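PDB 5JP6: putative polysaccharide deacetylase from Bdellovibrio bacteriovorus HD100, which probably removes acetyl groups from peptidoglycan, as a zinc-dependent carbohydrate esterase of family 4. Local coordinates for residues S107-K110 with E111-A115. The protein carries 1 engineered substitution. Numbering follows the deposited sequence.
Sequences SGCK and EELLA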
ATOM      1  N   SER A 107      -6.818 -18.389 -15.468  1.00 31.38           N
ATOM      2  CA  SER A 107      -7.858 -18.184 -16.500  1.00 36.55           C
ATOM      3  C   SER A 107      -9.065 -19.136 -16.331  1.00 38.52           C
ATOM      4  O   SER A 107     -10.222 -18.793 -16.649  1.00 45.23           O
ATOM      5  CB  SER A 107      -7.265 -18.314 -17.898  1.00 34.99           C
ATOM      6  OG  SER A 107      -6.602 -19.553 -18.071  1.00 37.04           O
ATOM      7  N   GLY A 108      -8.790 -20.307 -15.779  1.00 35.44           N
ATOM      8  CA  GLY A 108      -9.818 -21.337 -15.564  1.00 40.20           C
ATOM      9  C   GLY A 108     -10.830 -21.027 -14.502  1.00 39.29           C
ATOM     10  O   GLY A 108     -11.889 -21.603 -14.493  1.00 49.43           O
ATOM     11  N   CYS A 109     -10.498 -20.095 -13.612  1.00 34.93           N
ATOM     12  CA  CYS A 109     -11.390 -19.788 -12.493  1.00 33.81           C
ATOM     13  C   CYS A 109     -11.402 -18.327 -12.081  1.00 31.18           C
ATOM     14  O   CYS A 109     -12.055 -17.993 -11.112  1.00 30.72           O
ATOM     15  CB  CYS A 109     -10.989 -20.637 -11.266  1.00 37.01           C
ATOM     16  SG  CYS A 109      -9.280 -20.389 -10.723  1.00 39.23           S
ATOM     17  N   LYS A 110     -10.801 -17.433 -12.859  1.00 30.46           N
ATOM     18  CA  LYS A 110     -10.677 -16.040 -12.424  1.00 29.83           C
ATOM     19  C   LYS A 110     -12.039 -15.389 -12.095  1.00 29.29           C
ATOM     20  O   LYS A 110     -12.213 -14.777 -11.028  1.00 30.36           O
ATOM     21  CB  LYS A 110      -9.956 -15.230 -13.498  1.00 29.17           C
ATOM     22  CG  LYS A 110      -9.643 -13.808 -13.073  1.00 29.08           C
ATOM     23  CD  LYS A 110      -9.001 -13.040 -14.190  1.00 31.26           C
ATOM     24  CE  LYS A 110      -8.845 -11.567 -13.824  1.00 29.27           C
ATOM     25  NZ  LYS A 110      -8.269 -10.762 -14.920  1.00 36.30           N
ATOM     26  N   GLU A 111     -12.997 -15.542 -13.009  1.00 30.56           N
ATOM     27  CA  GLU A 111     -14.311 -14.898 -12.839  1.00 32.76           C
ATOM     28  C   GLU A 111     -14.992 -15.402 -11.559  1.00 32.48           C
ATOM     29  O   GLU A 111     -15.567 -14.622 -10.782  1.00 30.15           O
ATOM     30  CB  GLU A 111     -15.175 -15.140 -14.068  1.00 38.41           C
ATOM     31  CG  GLU A 111     -16.494 -14.387 -14.036  1.00 50.69           C
ATOM     32  CD  GLU A 111     -17.366 -14.620 -15.266  1.00 62.44           C
ATOM     33  OE1 GLU A 111     -17.009 -15.462 -16.118  1.00 66.96           O
ATOM     34  OE2 GLU A 111     -18.421 -13.953 -15.370  1.00 71.60           O
ATOM     35  N   GLU A 112     -14.887 -16.700 -11.303  1.00 30.23           N
ATOM     36  CA  GLU A 112     -15.544 -17.297 -10.155  1.00 30.96           C
ATOM     37  C   GLU A 112     -14.890 -16.820  -8.859  1.00 29.92           C
ATOM     38  O   GLU A 112     -15.563 -16.529  -7.877  1.00 31.04           O
ATOM     39  CB  GLU A 112     -15.477 -18.834 -10.237  1.00 37.52           C
ATOM     40  CG  GLU A 112     -16.326 -19.449 -11.341  1.00 41.51           C
ATOM     41  CD  GLU A 112     -15.782 -19.302 -12.794  1.00 48.69           C
ATOM     42  OE1 GLU A 112     -14.581 -18.958 -13.053  1.00 42.59           O
ATOM     43  OE2 GLU A 112     -16.598 -19.569 -13.725  1.00 63.76           O
ATOM     44  N   LEU A 113     -13.558 -16.783  -8.849  1.00 27.25           N
ATOM     45  CA  LEU A 113     -12.834 -16.313  -7.666  1.00 28.55           C
ATOM     46  C   LEU A 113     -13.146 -14.852  -7.378  1.00 24.76           C
ATOM     47  O   LEU A 113     -13.394 -14.475  -6.230  1.00 26.72           O
ATOM     48  CB  LEU A 113     -11.315 -16.512  -7.819  1.00 27.93           C
ATOM     49  CG  LEU A 113     -10.871 -18.002  -7.879  1.00 30.15           C
ATOM     50  CD1 LEU A 113      -9.359 -18.089  -8.162  1.00 31.18           C
ATOM     51  CD2 LEU A 113     -11.208 -18.753  -6.590  1.00 34.58           C
ATOM     52  N   LEU A 114     -13.153 -14.031  -8.420  1.00 26.01           N
ATOM     53  CA  LEU A 114     -13.379 -12.622  -8.199  1.00 23.94           C
ATOM     54  C   LEU A 114     -14.852 -12.395  -7.780  1.00 24.64           C
ATOM     55  O   LEU A 114     -15.130 -11.487  -6.998  1.00 25.89           O
ATOM     56  CB  LEU A 114     -12.945 -11.751  -9.376  1.00 26.39           C
ATOM     57  CG  LEU A 114     -11.430 -11.736  -9.641  1.00 27.97           C
ATOM     58  CD1 LEU A 114     -11.143 -10.819 -10.828  1.00 30.21           C
ATOM     59  CD2 LEU A 114     -10.661 -11.305  -8.384  1.00 28.36           C
ATOM     60  N   ALA A 115     -15.795 -13.234  -8.256  1.00 26.22           N
ATOM     61  CA  ALA A 115     -17.181 -13.122  -7.807  1.00 28.22           C
ATOM     62  C   ALA A 115     -17.252 -13.401  -6.274  1.00 25.73           C
ATOM     63  O   ALA A 115     -17.993 -12.744  -5.550  1.00 28.66           O
ATOM     64  CB  ALA A 115     -18.099 -14.062  -8.611  1.00 29.62           C
TER
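At the first turn of helix 110-126, the N-cap residue Cys109 starts the alpha-helical ladder: its carbonyl O accepts a nearly straight bond from Leu113 N (3.0 Å, 170° at the hydrogen), and Lys110 O takes Leu114 N at 2.9 Å in the next step. Cys109 serves here through its backbone carbonyl, while its sulfur is committed to a disulfide with Cys79 of helix 71-83, tying this N-terminus to that helix. A chi1 of 58° sets SG between the backbone N and the carbonyl carbon, where Leu113 CD1 lies 3.4 Å away. Leucine suits this buried place: its CD1 methyl rests on the sulfur, and the side chain also touches Leu82 and Gln83. On the adjoining helical face, Lys110 is extended, with CG anti to the backbone N (chi1 -174°). Its CG and CE methylenes pass obliquely by Leu114 CD1, CE the nearer at 3.8 Å, so a lysine gives apolar cover as far as the last carbon before the charged NZ; Ile97 of helix 94-98 touches both residues. Glu112, an acid in a helix's first turn, where its charge would probably interact favourably with the helix dipole, bends at chi2 (75°) back toward the cap. This brings OE1 to 3.3 Å from Cys109 CA, and equally close to Cys109 O, two acceptors without a hydrogen bond.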